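Local coordinates for protein PrgA (Enterococcus faecalis, PDB 6Z9K) that extends far outside the cell and provides surface exclusion against unwanted conjugation, its magnesium-binding CAP domain being the part described here, at residues W107-A110 and K111-T115; S159-T162 and L163-I167; I35-L38 and E39-L43. All blocks are in the same frame, centred on the assembly; numbering follows the deposited sequence.

All three are local contacts on single helices of the CAP domain. Contact 2 (159-167) opens helix 160-176 with a serine N-cap and a water between Thr162 and Glu165; contact 1 (107-115) closes helix 100-112, where the bonds fray and Asp108 and Lys111 stay short of a salt bridge; contact 3 (35-43) lies within helix 32-45, with unbroken i to i+4 bonds and Glu39 along Ile35. Contact 2 is the most enclosed, with no fully exposed residue; contact 3 has the most (Ala36, Thr37, Lys40), and contact 1 has Lys111. Contacts 2 and 3 do not touch, but Leu43 packs on a later part of helix 160-176. In each, a hydroxyl approaches a backbone carbonyl four residues earlier.

Contact 1: W107-A110 and K111-T115; sequences WDIA and KYSDT
Ser113 turns its hydroxyl back onto the last full turn of helix 100-112, where OG donates to Ile109 O over 2.8 Å. The donor stands 41° out of the carbonyl plane, above it and not on a lone pair. With OG beside its own backbone N (chi1 -71°), the short side chain folds over the helix end and CB also rests on Ile109 O. The same oxygen receives weak bonds from Tyr112 N and Ser113 N; a sounder bond runs from Ser113 N to Ala110 O at 3.2 Å, its donor likewise well above the carbonyl plane. Just before this, the spacing is still alpha-helical: Lys111 N reaches Trp107 O at 2.9 Å, and Tyr112 N reaches Asp108 O at 3.0 Å. Tyr112 also sets CG 3.3 Å from Asp108 O, which approaches its ring obliquely.

This is the C-terminal end of helix 100-112, packed between helix 122-132 and strands 196-202 and 211-217 of the CAP domain. The i to i+4 pattern gives way to an i to i+3 bond, and Ser113 is the first residue to leave helical backbone angles.

On the outer side Asp108 and Lys111 run side by side in the same direction. Asp108 OD1 comes 4.0 Å from Lys111 CE, while Lys111 NZ stays beyond salt-bridge distance of OD1 at 4.5 Å. The carboxylate has firmer partners elsewhere, its OD2 meeting Asn132 ND2 and Lys104 NZ. Tyr112 OH bonds to Glu131, and its ring makes a cation-pi contact with Lys127, both on helix 122-132. Ile109 meets both Ala128 of that helix and His213 and Ile215 of strand 211-217, while Trp107 rests on Ser200 and Leu201 of strand 196-202.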
loop_
_atom_site.group_PDB
_atom_site.type_symbol
_atom_site.label_atom_id
_atom_site.label_comp_id
_atom_site.label_asym_id
_atom_site.label_seq_id
_atom_site.Cartn_x
_atom_site.Cartn_y
_atom_site.Cartn_z
ATOM N N TRP A 107 7.263 -2.354 10.140
ATOM C CA TRP A 107 7.024 -1.709 11.453
ATOM C C TRP A 107 8.345 -1.160 11.999
ATOM O O TRP A 107 8.292 -0.146 12.737
ATOM C CB TRP A 107 6.243 -2.646 12.385
ATOM C CG TRP A 107 4.806 -2.649 11.963
ATOM C CD1 TRP A 107 4.203 -3.558 11.130
ATOM C CD2 TRP A 107 3.812 -1.645 12.248
ATOM N NE1 TRP A 107 2.889 -3.215 10.931
ATOM C CE2 TRP A 107 2.630 -2.034 11.589
ATOM C CE3 TRP A 107 3.793 -0.481 13.020
ATOM C CZ2 TRP A 107 1.444 -1.295 11.694
ATOM C CZ3 TRP A 107 2.633 0.262 13.091
ATOM C CH2 TRP A 107 1.470 -0.156 12.456
ATOM N N ASP A 108 9.483 -1.787 11.692
ATOM C CA ASP A 108 10.789 -1.203 12.055
ATOM C C ASP A 108 10.972 0.136 11.319
ATOM O O ASP A 108 11.426 1.129 11.965
ATOM C CB ASP A 108 11.920 -2.192 11.871
ATOM C CG ASP A 108 12.009 -3.259 12.931
ATOM O OD1 ASP A 108 11.239 -3.181 13.945
ATOM O OD2 ASP A 108 12.816 -4.177 12.725
ATOM N N ILE A 109 10.642 0.185 10.035
ATOM C CA ILE A 109 10.763 1.481 9.295
ATOM C C ILE A 109 9.897 2.515 10.013
ATOM O O ILE A 109 10.302 3.640 10.203
ATOM C CB ILE A 109 10.456 1.315 7.808
ATOM C CG1 ILE A 109 11.533 0.489 7.081
ATOM C CG2 ILE A 109 10.197 2.689 7.153
ATOM C CD1 ILE A 109 11.248 0.165 5.642
ATOM N N ALA A 110 8.676 2.149 10.374
ATOM C CA ALA A 110 7.705 3.093 10.970
ATOM C C ALA A 110 8.265 3.594 12.307
ATOM O O ALA A 110 8.299 4.850 12.526
ATOM C CB ALA A 110 6.350 2.396 11.067
ATOM N N LYS A 111 8.738 2.690 13.147
ATOM C CA LYS A 111 9.289 3.011 14.486
ATOM C C LYS A 111 10.482 3.978 14.366
ATOM O O LYS A 111 10.592 4.941 15.151
ATOM C CB LYS A 111 9.776 1.713 15.134
ATOM C CG LYS A 111 10.255 1.874 16.549
ATOM C CD LYS A 111 10.404 0.549 17.247
ATOM C CE LYS A 111 11.526 -0.320 16.740
ATOM N NZ LYS A 111 12.020 -1.154 17.858
ATOM N N TYR A 112 11.338 3.777 13.376
ATOM C CA TYR A 112 12.577 4.554 13.227
ATOM C C TYR A 112 12.330 5.859 12.473
ATOM O O TYR A 112 13.244 6.693 12.473
ATOM C CB TYR A 112 13.643 3.707 12.541
ATOM C CG TYR A 112 14.133 2.525 13.354
ATOM C CD1 TYR A 112 13.955 2.446 14.736
ATOM C CD2 TYR A 112 14.859 1.520 12.747
ATOM C CE1 TYR A 112 14.454 1.384 15.468
ATOM C CE2 TYR A 112 15.366 0.454 13.453
ATOM C CZ TYR A 112 15.191 0.406 14.835
ATOM O OH TYR A 112 15.714 -0.654 15.528
ATOM N N SER A 113 11.188 6.001 11.795
ATOM C CA SER A 113 10.924 7.207 10.965
ATOM C C SER A 113 10.542 8.411 11.845
ATOM O O SER A 113 9.673 8.279 12.710
ATOM C CB SER A 113 9.867 6.948 9.921
ATOM O OG SER A 113 10.381 6.080 8.916
ATOM N N ASP A 114 11.190 9.523 11.572
ATOM C CA ASP A 114 10.987 10.818 12.281
ATOM C C ASP A 114 9.519 11.245 12.100
ATOM O O ASP A 114 9.117 11.555 10.961
ATOM C CB ASP A 114 12.043 11.810 11.798
ATOM C CG ASP A 114 11.885 13.216 12.325
ATOM O OD1 ASP A 114 10.977 13.418 13.232
ATOM O OD2 ASP A 114 12.694 14.101 11.902
ATOM N N THR A 115 8.754 11.321 13.193
ATOM C CA THR A 115 7.307 11.627 13.107
ATOM C C THR A 115 7.113 13.077 12.697
ATOM O O THR A 115 5.963 13.393 12.232
ATOM C CB THR A 115 6.574 11.331 14.411
ATOM O OG1 THR A 115 7.275 12.016 15.449
ATOM C CG2 THR A 115 6.500 9.852 14.694
#

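Contact 2: S159-T162 and L163-I167; sequences SKYT and LQESI
Glu165 reaches back along the helix to Tyr161, one turn earlier. Its CB lies 3.4 Å from Tyr161 O, the carbonyl that accepts from its own backbone N-H. CG stands anti to that N (chi1 -178°) and the chain stays extended beyond it, which carries the carboxylate out to the tyrosine ring. CD sits 3.6 Å from Tyr161 CE1, and the carboxylate plane is turned 73° from the ring. Glu165 OE1 comes 3.4 Å from Tyr161 CE1, approaching obliquely, while OE2 is 3.1 Å from Tyr161 OH. OE1 also accepts from a water; this water lies at the ring edge, in its plane, and hydrogen-bonds Thr162 OG1, bridging Glu165 and Thr162. Outside the turn, Phe49 meets the ring edge-to-face and Lys59 makes a cation-pi contact with it.

On another side of the helix Lys160 and Gln164 run alongside each other, Lys160 CE 3.9 Å from Gln164 NE2, and the lysine's NZ continues to a salt bridge with Glu75. Ser166 OG lies near Thr162 O but also has Tyr150 O as a partner. Leu163 leans on Trp63 of strand 62-64. At the start of the turn Ser159 OG accepts from Thr162 N over 3.0 Å in a nearly straight bond of 164°: a serine N-cap, here at the junction between strand 157-159 and helix 160-176 of the CAP domain.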
loop_
_atom_site.group_PDB
_atom_site.type_symbol
_atom_site.label_atom_id
_atom_site.label_comp_id
_atom_site.label_asym_id
_atom_site.label_seq_id
_atom_site.Cartn_x
_atom_site.Cartn_y
_atom_site.Cartn_z
ATOM N N SER A 159 -10.281 4.634 13.272
ATOM C CA SER A 159 -11.142 3.453 13.053
ATOM C C SER A 159 -10.523 2.615 11.950
ATOM O O SER A 159 -9.825 3.174 11.076
ATOM C CB SER A 159 -12.563 3.783 12.738
ATOM O OG SER A 159 -12.725 4.166 11.400
ATOM N N LYS A 160 -10.787 1.324 12.010
ATOM C CA LYS A 160 -10.403 0.347 10.980
ATOM C C LYS A 160 -11.003 0.788 9.638
ATOM O O LYS A 160 -10.316 0.753 8.615
ATOM C CB LYS A 160 -10.934 -1.014 11.415
ATOM C CG LYS A 160 -10.802 -2.123 10.398
ATOM C CD LYS A 160 -11.155 -3.440 10.968
ATOM C CE LYS A 160 -10.679 -4.551 10.082
ATOM N NZ LYS A 160 -10.849 -5.846 10.775
ATOM N N TYR A 161 -12.236 1.267 9.654
ATOM C CA TYR A 161 -12.897 1.796 8.433
ATOM C C TYR A 161 -12.013 2.882 7.820
ATOM O O TYR A 161 -11.714 2.855 6.623
ATOM C CB TYR A 161 -14.293 2.339 8.761
ATOM C CG TYR A 161 -14.922 3.055 7.598
ATOM C CD1 TYR A 161 -14.674 4.400 7.369
ATOM C CD2 TYR A 161 -15.699 2.374 6.682
ATOM C CE1 TYR A 161 -15.192 5.059 6.265
ATOM C CE2 TYR A 161 -16.240 3.020 5.574
ATOM C CZ TYR A 161 -15.998 4.371 5.375
ATOM O OH TYR A 161 -16.519 5.018 4.268
ATOM N N THR A 162 -11.636 3.861 8.629
ATOM C CA THR A 162 -10.840 5.022 8.174
ATOM C C THR A 162 -9.504 4.559 7.600
ATOM O O THR A 162 -9.146 5.079 6.558
ATOM C CB THR A 162 -10.618 6.028 9.296
ATOM O OG1 THR A 162 -11.932 6.483 9.561
ATOM C CG2 THR A 162 -9.696 7.158 8.894
ATOM N N LEU A 163 -8.792 3.665 8.278
ATOM C CA LEU A 163 -7.518 3.161 7.709
ATOM C C LEU A 163 -7.768 2.479 6.362
ATOM O O LEU A 163 -6.977 2.699 5.433
ATOM C CB LEU A 163 -6.851 2.192 8.666
ATOM C CG LEU A 163 -6.356 2.789 9.979
ATOM C CD1 LEU A 163 -5.949 1.671 10.949
ATOM C CD2 LEU A 163 -5.230 3.779 9.703
ATOM N N GLN A 164 -8.816 1.662 6.201
ATOM C CA GLN A 164 -9.026 0.930 4.916
ATOM C C GLN A 164 -9.394 1.949 3.840
ATOM O O GLN A 164 -8.961 1.806 2.686
ATOM C CB GLN A 164 -10.098 -0.156 5.044
ATOM C CG GLN A 164 -9.630 -1.315 5.908
ATOM C CD GLN A 164 -10.552 -2.514 5.931
ATOM O OE1 GLN A 164 -11.660 -2.487 5.400
ATOM N NE2 GLN A 164 -9.992 -3.629 6.376
ATOM N N GLU A 165 -10.173 2.949 4.211
ATOM C CA GLU A 165 -10.594 4.018 3.268
ATOM C C GLU A 165 -9.346 4.773 2.815
ATOM O O GLU A 165 -9.204 5.022 1.603
ATOM C CB GLU A 165 -11.628 4.924 3.936
ATOM C CG GLU A 165 -12.207 6.051 3.070
ATOM C CD GLU A 165 -13.209 6.862 3.889
ATOM O OE1 GLU A 165 -12.846 7.221 5.062
ATOM O OE2 GLU A 165 -14.361 7.098 3.412
ATOM N N SER A 166 -8.484 5.155 3.745
ATOM C CA SER A 166 -7.269 5.949 3.445
ATOM C C SER A 166 -6.325 5.148 2.550
ATOM O O SER A 166 -5.709 5.705 1.641
ATOM C CB SER A 166 -6.611 6.302 4.762
ATOM O OG SER A 166 -7.439 7.193 5.528
ATOM N N ILE A 167 -6.142 3.881 2.871
ATOM C CA ILE A 167 -5.226 3.020 2.089
ATOM C C ILE A 167 -5.736 2.907 0.662
ATOM O O ILE A 167 -4.914 3.036 -0.286
ATOM C CB ILE A 167 -4.994 1.669 2.780
ATOM C CG1 ILE A 167 -4.153 1.856 4.040
ATOM C CG2 ILE A 167 -4.408 0.689 1.777
ATOM C CD1 ILE A 167 -4.150 0.665 4.930
HETATM O O HOH W 1 -13.184 7.996 7.377
#

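Contact 3: I35-L38 and E39-L43; sequences IATL and EKTAL
Glu39 holds CG beside its backbone N (chi1 -63°) and runs extended from there, laying its carboxylate back along Ile35. The isoleucine turns CG2 toward it, anti to its own N, and the two side chains point the same way, Ile35 CG2 3.8 Å from Glu39 OE2. Both belong to helix 32-45 of the CAP domain, whose regular alpha-helical i to i+4 bonds pass through Glu39 N to Ile35 O, Lys40 N to Ala36 O and Ala42 N to Leu38 O. Glu39 CG rests 3.3 Å from Ile35 O.

The carboxylate end is gripped from outside the turn: OE2 is hydrogen-bonded by the hydroxyls of both Tyr26 and Tyr183. Ile35 packs on the same two tyrosines, and its CG2 methyl lies beside a carboxylate whose OE2 is held by their hydroxyls. Its helical neighbours Leu38 and Ala42 both lie on Pro19, with Leu38 also reaching Leu30 and Ala42 touching Phe176. Leu38 CD2 comes back to 3.5 Å from Glu39 N. Leu43 faces helix 160-176, at Val172 and Asn173.

On the more exposed flank Thr37 and Thr41 run side by side, and Thr37 OG1 bonds to Glu33 O. Thr37 O is gripped by two donors from Thr41, N at 2.9 Å and OG1 at 2.8 Å, which reach it from opposite faces of its carbonyl plane.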
loop_
_atom_site.group_PDB
_atom_site.type_symbol
_atom_site.label_atom_id
_atom_site.label_comp_id
_atom_site.label_asym_id
_atom_site.label_seq_id
_atom_site.Cartn_x
_atom_site.Cartn_y
_atom_site.Cartn_z
ATOM N N ILE A 35 -3.136 10.337 -21.516
ATOM C CA ILE A 35 -2.811 10.346 -20.053
ATOM C C ILE A 35 -3.897 11.134 -19.314
ATOM O O ILE A 35 -4.402 10.638 -18.285
ATOM C CB ILE A 35 -1.415 10.922 -19.786
ATOM C CG1 ILE A 35 -0.332 9.974 -20.312
ATOM C CG2 ILE A 35 -1.236 11.201 -18.275
ATOM C CD1 ILE A 35 1.000 10.558 -20.446
ATOM N N ALA A 36 -4.235 12.325 -19.776
ATOM C CA ALA A 36 -5.219 13.195 -19.108
ATOM C C ALA A 36 -6.532 12.422 -18.999
ATOM O O ALA A 36 -7.203 12.462 -17.938
ATOM C CB ALA A 36 -5.365 14.510 -19.830
ATOM N N THR A 37 -6.948 11.793 -20.102
ATOM C CA THR A 37 -8.239 11.071 -20.193
ATOM C C THR A 37 -8.220 9.891 -19.232
ATOM O O THR A 37 -9.182 9.708 -18.489
ATOM C CB THR A 37 -8.490 10.605 -21.638
ATOM O OG1 THR A 37 -8.723 11.761 -22.453
ATOM C CG2 THR A 37 -9.662 9.672 -21.745
ATOM N N LEU A 38 -7.133 9.132 -19.216
ATOM C CA LEU A 38 -6.980 7.946 -18.343
ATOM C C LEU A 38 -7.110 8.366 -16.884
ATOM O O LEU A 38 -7.825 7.658 -16.106
ATOM C CB LEU A 38 -5.649 7.243 -18.586
ATOM C CG LEU A 38 -5.366 5.984 -17.760
ATOM C CD1 LEU A 38 -4.423 5.058 -18.503
ATOM C CD2 LEU A 38 -4.743 6.323 -16.408
ATOM N N GLU A 39 -6.377 9.412 -16.503
ATOM C CA GLU A 39 -6.342 9.803 -15.080
ATOM C C GLU A 39 -7.713 10.356 -14.686
ATOM O O GLU A 39 -8.217 9.999 -13.591
ATOM C CB GLU A 39 -5.184 10.752 -14.834
ATOM C CG GLU A 39 -3.852 10.113 -15.096
ATOM C CD GLU A 39 -2.646 10.888 -14.623
ATOM O OE1 GLU A 39 -2.808 12.118 -14.362
ATOM O OE2 GLU A 39 -1.577 10.294 -14.608
ATOM N N LYS A 40 -8.342 11.148 -15.540
ATOM C CA LYS A 40 -9.655 11.729 -15.189
ATOM C C LYS A 40 -10.687 10.600 -15.036
ATOM O O LYS A 40 -11.451 10.581 -14.016
ATOM C CB LYS A 40 -10.083 12.744 -16.231
ATOM C CG LYS A 40 -11.427 13.389 -15.960
ATOM C CD LYS A 40 -11.837 14.273 -17.104
ATOM C CE LYS A 40 -13.226 14.858 -16.930
ATOM N NZ LYS A 40 -13.084 16.184 -16.278
ATOM N N THR A 41 -10.653 9.635 -15.943
ATOM C CA THR A 41 -11.584 8.476 -15.957
ATOM C C THR A 41 -11.335 7.680 -14.662
ATOM O O THR A 41 -12.271 7.305 -13.929
ATOM C CB THR A 41 -11.332 7.568 -17.170
ATOM O OG1 THR A 41 -11.660 8.343 -18.322
ATOM C CG2 THR A 41 -12.152 6.299 -17.152
ATOM N N ALA A 42 -10.095 7.307 -14.432
ATOM C CA ALA A 42 -9.770 6.397 -13.331
ATOM C C ALA A 42 -10.104 7.064 -11.987
ATOM O O ALA A 42 -10.556 6.363 -11.076
ATOM C CB ALA A 42 -8.327 6.042 -13.368
ATOM N N LEU A 43 -9.810 8.348 -11.810
ATOM C CA LEU A 43 -10.122 9.002 -10.498
ATOM C C LEU A 43 -11.641 9.066 -10.284
ATOM O O LEU A 43 -12.115 8.755 -9.173
ATOM C CB LEU A 43 -9.498 10.391 -10.457
ATOM C CG LEU A 43 -7.973 10.403 -10.361
ATOM C CD1 LEU A 43 -7.420 11.787 -10.614
ATOM C CD2 LEU A 43 -7.483 9.887 -9.015
#